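Local coordinates for hypothetical multiheme protein (Ignicoccus hospitalis KIN4/I, PDB 4QO5) that is of unknown function but, as a membrane-associated octaheme cytochrome c, binds eight hemes and probably carries electrons between them, at residues E50-Q53 with E58-V61; I226-A229 with Y233-G236; Q237-L240 with P245-N248. One frame throughout, in Å; residues are numbered along the deposited sequence.

How the contacts relate
The three contacts follow one another along the chain, each joining segments only a few residues apart. Contact 1, at helix 48-51 and the loop after it, has its centre about 28 Å from the centre of the chain. Contact 2 joins helices 226-229 and 232-235, and contact 3 runs from the following loop to helix 246-252. Centre to centre, contacts 1 and 2 are about 22 Å apart, 2 and 3 about 12 Å, 1 and 3 about 32 Å. Ile226 of contact 2 packs on Glu60 and through its backbone N is hydrogen-bonded to a propionate of the heme in contact 1. Contacts 2 and 3 share one covalently attached heme, so the series passes from one heme's surroundings to another's.

Contact 1: E50-Q53 with E58-V61; sequences EAWQ and EREV. With HEC (heme c), chain D.
Trp52 offers one face of its indole to two side chains from 58-61, Arg59 over the six-membered ring and Val61 over the five-membered ring. Both contacts are CH-pi: Arg59 CD sits 3.9 Å from the centroid of the Trp52 six-membered ring, and Val61 CG2 lies 3.7 Å from the centroid of its five-membered ring. Arg59 leaves the backbone extended and then bends at chi3 (67°), which lays its guanidinium nearly flat against the indole rim, the two planes 20° apart. Trp52 CZ3 lies over the centre of the guanidinium, 3.3 Å from Arg59 CZ. On its way there the aliphatic part of Arg59 passes the carbonyl oxygen of Ala51. Polar ends are tied just beyond the segments: Trp52 NE1 to the carbonyl of Thr63, and Arg59 NH2, weakly, to that of Lys54.

Val61 divides its two methyls between indole and heme. CG2 faces the indole and also meets Ala51 CB, whereas CG1 rests on the porphyrin rim, 3.5 Å from heme C2D. Next to it, Ala51 CB packs against the carboxylate carbon of one propionate. The backbone N of Glu60 donates to O1D of that propionate at 2.9 Å (N-H...O 155°). Glu60, whose CB points away from 50-53, brings OE1 within 2.6 Å of O1A on the other propionate; one of these acids probably carries a proton, and Lys42 forms a salt bridge with the same OE1. This is a propionate-side wall of a heme c pocket, in the heme whose iron is bound by Met43 and His114.

Contact 2: I226-A229 with Y233-G236; sequences IEIA and YTCG. With HEC (heme c), chain G.
Ile228 and Thr234 meet with no ring between them, and the flat groups lie around this small contact. The Tyr233 ring stacks on Phe260 of the second subunit and also touches Trp259 and Phe260 of its own chain. The carboxylate of Glu227 is held at both oxygens, by Lys269 through OE1 and by Lys264 of the second subunit through OE2. The porphyrin presents its pyrrole B rim to Cys235, the first cysteine of the CxxCH heme-binding motif that runs to His239. Its SG is joined to heme CAB by a thioether link, modelled stretched at 2.6 Å, while the carbonyl oxygen of Ala229 lies 3.5 Å from the neighbouring methyl CBB.

The two short helices, 226-229 and 232-235, meet where the motif begins, and Thr234 is the residue of helix 232-235 that reaches helix 226-229. Its branches do different work. With OG1 opposite the backbone N (chi1 -160°), the hydroxyl is hydrogen-bonded to the carbonyl oxygen of Cys218, in the preceding heme-binding motif, whose His219 binds another heme iron. The methyl faces the end of helix 226-229, near the carbonyl oxygens of Ile228 and Ala229. The side chains of Ile228 and Thr234 cross at about a right angle, Ile228 CG2 lying 3.9 Å from Thr234 CB. Ser231 OG is hydrogen-bonded to Ile228 O and, weakly, to Thr234 N, bridging the turn between the helices. The tightest approach of the contact is Thr234 CG2 to Ile228 O, at 3.1 Å.

Contact 3: Q237-L240 with P245-N248; sequences QCHL and PAFN. With HEC (heme c), chain G.
Leu240 and His239 bury most surface against 245-248, with Phe247 their chief partner on the helix side. Leu240 and Phe247 lie side by side and point the same way, Leu240 CD2 resting 3.8 Å from Phe247 CB and equally near the ring atom CD2. Leu240 CA is approached by Asn248 OD1 at 3.4 Å, an oxygen that accepts a hydrogen bond from the backbone N of Asp241.

His239 works in two directions. Its carbonyl oxygen takes the N-H of Phe247 in a nearly straight bond of 2.9 Å (N-H...O 161°), with Pro245 at the N-cap position of helix 246-252. Its CB meets the methyl of Ala246, while the imidazole leads away from the helix (chi1 -73°) and NE2 binds the heme iron at 2.1 Å. Lys126 NZ supplies the other protein ligand to this iron. Cys238, the second cysteine of the CxxCH motif, completes the covalent attachment through SG and heme CAC, a link modelled stretched.

His239 thus satisfies an N-H in the first turn of the helix with its carbonyl and ligates the metal with its ring. Such coupling is consistent with helix 246-252 fixing the backbone of the axial histidine, and the lysine and histidine pair sets this iron apart from a bis-histidine heme.

Contact 1: E50-Q53 with E58-V61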
loop_
_atom_site.group_PDB
_atom_site.type_symbol
_atom_site.label_atom_id
_atom_site.label_comp_id
_atom_site.label_asym_id
_atom_site.label_seq_id
_atom_site.Cartn_x
_atom_site.Cartn_y
_atom_site.Cartn_z
ATOM N N GLU A 50 30.440 -27.359 -14.785
ATOM C CA GLU A 50 31.103 -26.151 -14.286
ATOM C C GLU A 50 30.663 -25.789 -12.874
ATOM O O GLU A 50 31.487 -25.394 -12.044
ATOM C CB GLU A 50 30.853 -24.966 -15.236
ATOM C CG GLU A 50 31.626 -25.114 -16.547
ATOM C CD GLU A 50 31.170 -24.164 -17.651
ATOM O OE1 GLU A 50 31.860 -24.145 -18.695
ATOM O OE2 GLU A 50 30.140 -23.457 -17.487
ATOM N N ALA A 51 29.366 -25.905 -12.599
ATOM C CA ALA A 51 28.865 -25.589 -11.263
ATOM C C ALA A 51 29.475 -26.530 -10.230
ATOM O O ALA A 51 29.812 -26.112 -9.121
ATOM C CB ALA A 51 27.364 -25.664 -11.221
ATOM N N TRP A 52 29.629 -27.798 -10.596
ATOM C CA TRP A 52 30.233 -28.759 -9.671
ATOM C C TRP A 52 31.716 -28.508 -9.348
ATOM O O TRP A 52 32.243 -29.071 -8.387
ATOM C CB TRP A 52 29.979 -30.219 -10.102
ATOM C CG TRP A 52 28.706 -30.728 -9.492
ATOM C CD1 TRP A 52 27.498 -30.883 -10.109
ATOM C CD2 TRP A 52 28.508 -31.085 -8.121
ATOM N NE1 TRP A 52 26.564 -31.334 -9.209
ATOM C CE2 TRP A 52 27.160 -31.459 -7.978
ATOM C CE3 TRP A 52 29.342 -31.119 -6.998
ATOM C CZ2 TRP A 52 26.627 -31.870 -6.761
ATOM C CZ3 TRP A 52 28.812 -31.528 -5.786
ATOM C CH2 TRP A 52 27.467 -31.900 -5.677
ATOM N N GLN A 53 32.378 -27.650 -10.123
ATOM C CA GLN A 53 33.768 -27.294 -9.836
ATOM C C GLN A 53 33.883 -26.266 -8.707
ATOM O O GLN A 53 34.955 -26.102 -8.130
ATOM C CB GLN A 53 34.454 -26.730 -11.079
ATOM C CG GLN A 53 34.609 -27.727 -12.213
ATOM C CD GLN A 53 35.010 -27.056 -13.513
ATOM O OE1 GLN A 53 35.618 -25.980 -13.507
ATOM N NE2 GLN A 53 34.658 -27.679 -14.636
ATOM N N GLU A 58 29.492 -21.982 -2.410
ATOM C CA GLU A 58 29.238 -21.111 -3.547
ATOM C C GLU A 58 28.328 -21.807 -4.566
ATOM O O GLU A 58 27.647 -21.170 -5.368
ATOM C CB GLU A 58 30.580 -20.762 -4.199
ATOM C CG GLU A 58 30.495 -19.983 -5.504
ATOM C CD GLU A 58 30.271 -18.496 -5.286
ATOM O OE1 GLU A 58 30.602 -18.004 -4.185
ATOM O OE2 GLU A 58 29.775 -17.820 -6.218
ATOM N N ARG A 59 28.326 -23.128 -4.524
ATOM C CA ARG A 59 27.675 -23.939 -5.546
ATOM C C ARG A 59 26.139 -23.931 -5.432
ATOM O O ARG A 59 25.589 -24.021 -4.336
ATOM C CB ARG A 59 28.235 -25.368 -5.396
ATOM C CG ARG A 59 27.702 -26.409 -6.323
ATOM C CD ARG A 59 28.604 -27.646 -6.281
ATOM N NE ARG A 59 28.556 -28.313 -4.982
ATOM C CZ ARG A 59 29.620 -28.669 -4.272
ATOM N NH1 ARG A 59 29.453 -29.279 -3.110
ATOM N NH2 ARG A 59 30.847 -28.424 -4.720
ATOM N N GLU A 60 25.445 -23.850 -6.566
ATOM C CA GLU A 60 23.986 -23.836 -6.561
ATOM C C GLU A 60 23.383 -24.951 -7.426
ATOM O O GLU A 60 22.338 -24.757 -8.049
ATOM C CB GLU A 60 23.462 -22.476 -7.037
ATOM C CG GLU A 60 23.770 -21.342 -6.032
ATOM C CD GLU A 60 23.178 -20.009 -6.457
ATOM O OE1 GLU A 60 23.380 -19.600 -7.619
ATOM O OE2 GLU A 60 22.523 -19.362 -5.613
ATOM N N VAL A 61 24.079 -26.080 -7.498
ATOM C CA VAL A 61 23.508 -27.340 -7.987
ATOM C C VAL A 61 23.672 -28.335 -6.851
ATOM O O VAL A 61 24.543 -28.150 -6.005
ATOM C CB VAL A 61 24.245 -27.901 -9.218
ATOM C CG1 VAL A 61 23.953 -27.061 -10.442
ATOM C CG2 VAL A 61 25.744 -27.998 -8.952
HETATM FE FE HEC D . 18.801 -24.572 -12.034
HETATM C CHA HEC D . 21.172 -22.347 -10.967
HETATM C CHB HEC D . 16.444 -22.954 -10.140
HETATM C CHC HEC D . 16.446 -26.526 -13.401
HETATM C CHD HEC D . 21.200 -26.480 -13.576
HETATM N NA HEC D . 18.802 -22.941 -10.811
HETATM C C1A HEC D . 19.894 -22.157 -10.504
HETATM C C2A HEC D . 19.460 -21.073 -9.653
HETATM C C3A HEC D . 18.146 -21.257 -9.426
HETATM C C4A HEC D . 17.714 -22.432 -10.146
HETATM C CMA HEC D . 17.211 -20.384 -8.562
HETATM C CAA HEC D . 20.391 -19.960 -9.078
HETATM C CBA HEC D . 20.206 -18.708 -9.944
HETATM C CGA HEC D . 20.922 -17.519 -9.342
HETATM O O1A HEC D . 21.855 -17.679 -8.513
HETATM O O2A HEC D . 20.545 -16.382 -9.716
HETATM N NB HEC D . 16.909 -24.713 -11.741
HETATM C C1B HEC D . 16.051 -23.923 -11.012
HETATM C C2B HEC D . 14.702 -24.268 -11.313
HETATM C C3B HEC D . 14.754 -25.222 -12.274
HETATM C C4B HEC D . 16.109 -25.522 -12.542
HETATM C CMB HEC D . 13.507 -23.552 -10.650
HETATM C CAB HEC D . 13.731 -25.970 -13.125
HETATM C CBB HEC D . 12.518 -25.049 -13.515
HETATM N NC HEC D . 18.804 -26.231 -13.202
HETATM C C1C HEC D . 17.725 -26.882 -13.714
HETATM C C2C HEC D . 18.164 -28.100 -14.379
HETATM C C3C HEC D . 19.468 -27.862 -14.667
HETATM C C4C HEC D . 19.900 -26.818 -13.771
HETATM C CMC HEC D . 17.159 -28.828 -15.312
HETATM C CAC HEC D . 20.555 -28.652 -15.461
HETATM C CBC HEC D . 20.103 -29.489 -16.680
HETATM N ND HEC D . 20.812 -24.452 -12.243
HETATM C C1D HEC D . 21.613 -25.333 -12.946
HETATM C C2D HEC D . 22.970 -24.881 -12.944
HETATM C C3D HEC D . 22.980 -23.605 -12.128
HETATM C C4D HEC D . 21.606 -23.412 -11.710
HETATM C CMD HEC D . 24.193 -25.543 -13.613
HETATM C CAD HEC D . 24.233 -22.756 -11.839
HETATM C CBD HEC D . 24.748 -23.211 -10.472
HETATM C CGD HEC D . 26.063 -22.565 -10.114
HETATM O O1D HEC D . 26.626 -22.887 -9.016
HETATM O O2D HEC D . 26.546 -21.736 -10.924
#

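Contact 2: I226-A229 with Y233-G236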
loop_
_atom_site.group_PDB
_atom_site.type_symbol
_atom_site.label_atom_id
_atom_site.label_comp_id
_atom_site.label_asym_id
_atom_site.label_seq_id
_atom_site.Cartn_x
_atom_site.Cartn_y
_atom_site.Cartn_z
ATOM N N ILE A 226 17.990 -15.268 -8.081
ATOM C CA ILE A 226 17.937 -15.244 -6.627
ATOM C C ILE A 226 17.879 -13.820 -6.094
ATOM O O ILE A 226 17.462 -13.599 -4.960
ATOM C CB ILE A 226 19.072 -16.039 -5.942
ATOM C CG1 ILE A 226 20.432 -15.388 -6.204
ATOM C CG2 ILE A 226 19.024 -17.513 -6.377
ATOM C CD1 ILE A 226 21.556 -15.999 -5.350
ATOM N N GLU A 227 18.258 -12.845 -6.918
ATOM C CA GLU A 227 18.112 -11.458 -6.489
ATOM C C GLU A 227 16.626 -11.120 -6.376
ATOM O O GLU A 227 16.222 -10.373 -5.489
ATOM C CB GLU A 227 18.863 -10.488 -7.410
ATOM C CG GLU A 227 18.574 -9.026 -7.114
ATOM C CD GLU A 227 19.646 -8.099 -7.662
ATOM O OE1 GLU A 227 20.752 -8.595 -7.973
ATOM O OE2 GLU A 227 19.391 -6.878 -7.768
ATOM N N ILE A 228 15.803 -11.693 -7.256
ATOM C CA ILE A 228 14.363 -11.547 -7.100
ATOM C C ILE A 228 13.820 -12.354 -5.915
ATOM O O ILE A 228 12.987 -11.860 -5.146
ATOM C CB ILE A 228 13.599 -11.896 -8.404
ATOM C CG1 ILE A 228 13.901 -10.843 -9.478
ATOM C CG2 ILE A 228 12.100 -11.963 -8.131
ATOM C CD1 ILE A 228 13.162 -11.054 -10.811
ATOM N N ALA A 229 14.320 -13.580 -5.738
ATOM C CA ALA A 229 13.854 -14.443 -4.657
ATOM C C ALA A 229 14.153 -13.806 -3.302
ATOM O O ALA A 229 13.422 -14.012 -2.337
ATOM C CB ALA A 229 14.513 -15.824 -4.750
ATOM N N TYR A 233 9.487 -7.952 -2.724
ATOM C CA TYR A 233 8.411 -7.813 -3.697
ATOM C C TYR A 233 7.871 -9.164 -4.097
ATOM O O TYR A 233 6.670 -9.354 -4.240
ATOM C CB TYR A 233 8.925 -7.113 -4.940
ATOM C CG TYR A 233 9.364 -5.701 -4.667
ATOM C CD1 TYR A 233 8.439 -4.732 -4.336
ATOM C CD2 TYR A 233 10.708 -5.344 -4.748
ATOM C CE1 TYR A 233 8.833 -3.428 -4.092
ATOM C CE2 TYR A 233 11.111 -4.035 -4.509
ATOM C CZ TYR A 233 10.168 -3.091 -4.186
ATOM O OH TYR A 233 10.561 -1.794 -3.934
ATOM N N THR A 234 8.774 -10.119 -4.228
ATOM C CA THR A 234 8.368 -11.420 -4.713
ATOM C C THR A 234 7.436 -12.166 -3.734
ATOM O O THR A 234 6.480 -12.802 -4.156
ATOM C CB THR A 234 9.579 -12.264 -5.120
ATOM O OG1 THR A 234 9.120 -13.282 -5.997
ATOM C CG2 THR A 234 10.298 -12.893 -3.906
ATOM N N CYS A 235 7.699 -12.062 -2.432
ATOM C CA CYS A 235 6.836 -12.691 -1.433
ATOM C C CYS A 235 5.544 -11.928 -1.293
ATOM O O CYS A 235 4.518 -12.482 -0.885
ATOM C CB CYS A 235 7.517 -12.769 -0.052
ATOM S SG CYS A 235 9.252 -13.185 -0.080
ATOM N N GLY A 236 5.608 -10.633 -1.598
ATOM C CA GLY A 236 4.438 -9.775 -1.632
ATOM C C GLY A 236 3.417 -10.127 -2.705
ATOM O O GLY A 236 2.343 -9.527 -2.739
HETATM FE FE HEC G . 4.798 -18.064 1.348
HETATM C CHA HEC G . 3.351 -20.130 3.720
HETATM C CHB HEC G . 7.304 -17.245 3.564
HETATM C CHC HEC G . 6.517 -16.551 -1.197
HETATM C CHD HEC G . 2.148 -18.495 -0.707
HETATM N NA HEC G . 5.277 -18.614 3.260
HETATM C C1A HEC G . 4.496 -19.434 4.063
HETATM C C2A HEC G . 5.126 -19.480 5.371
HETATM C C3A HEC G . 6.220 -18.694 5.335
HETATM C C4A HEC G . 6.332 -18.118 4.013
HETATM C CMA HEC G . 7.208 -18.402 6.488
HETATM C CAA HEC G . 4.570 -20.284 6.567
HETATM C CBA HEC G . 4.927 -21.767 6.475
HETATM C CGA HEC G . 3.871 -22.526 5.713
HETATM O O1A HEC G . 4.254 -23.239 4.746
HETATM O O2A HEC G . 2.657 -22.419 6.054
HETATM N NB HEC G . 6.531 -17.076 1.219
HETATM C C1B HEC G . 7.462 -16.888 2.235
HETATM C C2B HEC G . 8.652 -16.286 1.653
HETATM C C3B HEC G . 8.430 -16.154 0.329
HETATM C C4B HEC G . 7.097 -16.605 0.054
HETATM C CMB HEC G . 9.936 -15.983 2.458
HETATM C CAB HEC G . 9.298 -15.689 -0.865
HETATM C CBB HEC G . 10.836 -15.844 -0.753
HETATM N NC HEC G . 4.402 -17.562 -0.562
HETATM C C1C HEC G . 5.254 -16.987 -1.466
HETATM C C2C HEC G . 4.503 -16.680 -2.685
HETATM C C3C HEC G . 3.455 -17.523 -2.620
HETATM C C4C HEC G . 3.272 -17.905 -1.238
HETATM C CMC HEC G . 5.355 -16.345 -3.936
HETATM C CAC HEC G . 2.318 -17.890 -3.616
HETATM C CBC HEC G . 2.634 -17.922 -5.138
HETATM N ND HEC G . 3.012 -19.140 1.509
HETATM C C1D HEC G . 2.064 -19.172 0.479
HETATM C C2D HEC G . 0.968 -20.028 0.863
HETATM C C3D HEC G . 1.341 -20.549 2.244
HETATM C C4D HEC G . 2.627 -19.960 2.556
HETATM C CMD HEC G . -0.302 -20.344 0.045
HETATM C CAD HEC G . 0.526 -21.534 3.105
HETATM C CBD HEC G . 1.039 -22.950 2.865
HETATM C CGD HEC G . 0.299 -23.881 3.799
HETATM O O1D HEC G . 0.568 -23.837 5.032
HETATM O O2D HEC G . -0.546 -24.678 3.307
#

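Contact 3: Q237-L240 with P245-N248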
loop_
_atom_site.group_PDB
_atom_site.type_symbol
_atom_site.label_atom_id
_atom_site.label_comp_id
_atom_site.label_asym_id
_atom_site.label_seq_id
_atom_site.Cartn_x
_atom_site.Cartn_y
_atom_site.Cartn_z
ATOM N N GLN A 237 3.732 -11.085 -3.583
ATOM C CA GLN A 237 2.724 -11.596 -4.505
ATOM C C GLN A 237 1.585 -12.175 -3.673
ATOM O O GLN A 237 0.420 -12.050 -4.029
ATOM C CB GLN A 237 3.298 -12.688 -5.438
ATOM C CG GLN A 237 2.287 -13.184 -6.508
ATOM C CD GLN A 237 2.677 -14.506 -7.183
ATOM O OE1 GLN A 237 3.774 -15.018 -6.993
ATOM N NE2 GLN A 237 1.766 -15.046 -7.993
ATOM N N CYS A 238 1.936 -12.815 -2.555
ATOM C CA CYS A 238 0.962 -13.614 -1.808
ATOM C C CYS A 238 0.895 -13.307 -0.323
ATOM O O CYS A 238 -0.052 -13.709 0.355
ATOM C CB CYS A 238 1.312 -15.078 -1.961
ATOM S SG CYS A 238 1.349 -15.468 -3.681
ATOM N N HIS A 239 1.902 -12.626 0.203
ATOM C CA HIS A 239 1.888 -12.357 1.642
ATOM C C HIS A 239 1.497 -10.912 1.935
ATOM O O HIS A 239 2.337 -10.111 2.349
ATOM C CB HIS A 239 3.237 -12.668 2.284
ATOM C CG HIS A 239 3.507 -14.129 2.399
ATOM N ND1 HIS A 239 3.366 -14.821 3.584
ATOM C CD2 HIS A 239 3.856 -15.041 1.467
ATOM C CE1 HIS A 239 3.649 -16.093 3.381
ATOM N NE2 HIS A 239 3.930 -16.251 2.103
ATOM N N LEU A 240 0.206 -10.621 1.759
ATOM C CA LEU A 240 -0.342 -9.287 1.902
ATOM C C LEU A 240 -1.496 -9.193 2.884
ATOM O O LEU A 240 -2.172 -10.171 3.196
ATOM C CB LEU A 240 -0.891 -8.791 0.556
ATOM C CG LEU A 240 0.039 -8.528 -0.609
ATOM C CD1 LEU A 240 -0.783 -7.933 -1.764
ATOM C CD2 LEU A 240 1.143 -7.585 -0.179
ATOM N N PRO A 245 -0.277 -10.295 6.306
ATOM C CA PRO A 245 0.344 -9.027 5.898
ATOM C C PRO A 245 1.847 -8.951 6.133
ATOM O O PRO A 245 2.322 -7.915 6.608
ATOM C CB PRO A 245 -0.333 -8.012 6.818
ATOM C CG PRO A 245 -0.518 -8.785 8.120
ATOM C CD PRO A 245 -0.951 -10.179 7.613
ATOM N N ALA A 246 2.587 -10.016 5.849
ATOM C CA ALA A 246 4.023 -9.969 6.093
ATOM C C ALA A 246 4.731 -8.895 5.241
ATOM O O ALA A 246 5.589 -8.163 5.751
ATOM C CB ALA A 246 4.653 -11.353 5.949
ATOM N N PHE A 247 4.325 -8.734 3.981
ATOM C CA PHE A 247 4.931 -7.703 3.149
ATOM C C PHE A 247 4.690 -6.306 3.706
ATOM O O PHE A 247 5.588 -5.464 3.709
ATOM C CB PHE A 247 4.431 -7.768 1.696
ATOM C CG PHE A 247 5.019 -6.712 0.818
ATOM C CD1 PHE A 247 6.303 -6.853 0.323
ATOM C CD2 PHE A 247 4.295 -5.571 0.495
ATOM C CE1 PHE A 247 6.863 -5.893 -0.487
ATOM C CE2 PHE A 247 4.850 -4.594 -0.313
ATOM C CZ PHE A 247 6.139 -4.758 -0.811
ATOM N N ASN A 248 3.472 -6.064 4.176
ATOM C CA ASN A 248 3.074 -4.727 4.603
ATOM C C ASN A 248 3.754 -4.369 5.904
ATOM O O ASN A 248 4.213 -3.248 6.094
ATOM C CB ASN A 248 1.576 -4.689 4.814
ATOM C CG ASN A 248 0.801 -5.166 3.594
ATOM O OD1 ASN A 248 0.572 -6.365 3.419
ATOM N ND2 ASN A 248 0.394 -4.228 2.748
HETATM FE FE HEC G . 4.798 -18.064 1.348
HETATM C CHA HEC G . 3.351 -20.130 3.720
HETATM C CHB HEC G . 7.304 -17.245 3.564
HETATM C CHC HEC G . 6.517 -16.551 -1.197
HETATM C CHD HEC G . 2.148 -18.495 -0.707
HETATM N NA HEC G . 5.277 -18.614 3.260
HETATM C C1A HEC G . 4.496 -19.434 4.063
HETATM C C2A HEC G . 5.126 -19.480 5.371
HETATM C C3A HEC G . 6.220 -18.694 5.335
HETATM C C4A HEC G . 6.332 -18.118 4.013
HETATM C CMA HEC G . 7.208 -18.402 6.488
HETATM C CAA HEC G . 4.570 -20.284 6.567
HETATM C CBA HEC G . 4.927 -21.767 6.475
HETATM C CGA HEC G . 3.871 -22.526 5.713
HETATM O O1A HEC G . 4.254 -23.239 4.746
HETATM O O2A HEC G . 2.657 -22.419 6.054
HETATM N NB HEC G . 6.531 -17.076 1.219
HETATM C C1B HEC G . 7.462 -16.888 2.235
HETATM C C2B HEC G . 8.652 -16.286 1.653
HETATM C C3B HEC G . 8.430 -16.154 0.329
HETATM C C4B HEC G . 7.097 -16.605 0.054
HETATM C CMB HEC G . 9.936 -15.983 2.458
HETATM C CAB HEC G . 9.298 -15.689 -0.865
HETATM C CBB HEC G . 10.836 -15.844 -0.753
HETATM N NC HEC G . 4.402 -17.562 -0.562
HETATM C C1C HEC G . 5.254 -16.987 -1.466
HETATM C C2C HEC G . 4.503 -16.680 -2.685
HETATM C C3C HEC G . 3.455 -17.523 -2.620
HETATM C C4C HEC G . 3.272 -17.905 -1.238
HETATM C CMC HEC G . 5.355 -16.345 -3.936
HETATM C CAC HEC G . 2.318 -17.890 -3.616
HETATM C CBC HEC G . 2.634 -17.922 -5.138
HETATM N ND HEC G . 3.012 -19.140 1.509
HETATM C C1D HEC G . 2.064 -19.172 0.479
HETATM C C2D HEC G . 0.968 -20.028 0.863
HETATM C C3D HEC G . 1.341 -20.549 2.244
HETATM C C4D HEC G . 2.627 -19.960 2.556
HETATM C CMD HEC G . -0.302 -20.344 0.045
HETATM C CAD HEC G . 0.526 -21.534 3.105
HETATM C CBD HEC G . 1.039 -22.950 2.865
HETATM C CGD HEC G . 0.299 -23.881 3.799
HETATM O O1D HEC G . 0.568 -23.837 5.032
HETATM O O2D HEC G . -0.546 -24.678 3.307
#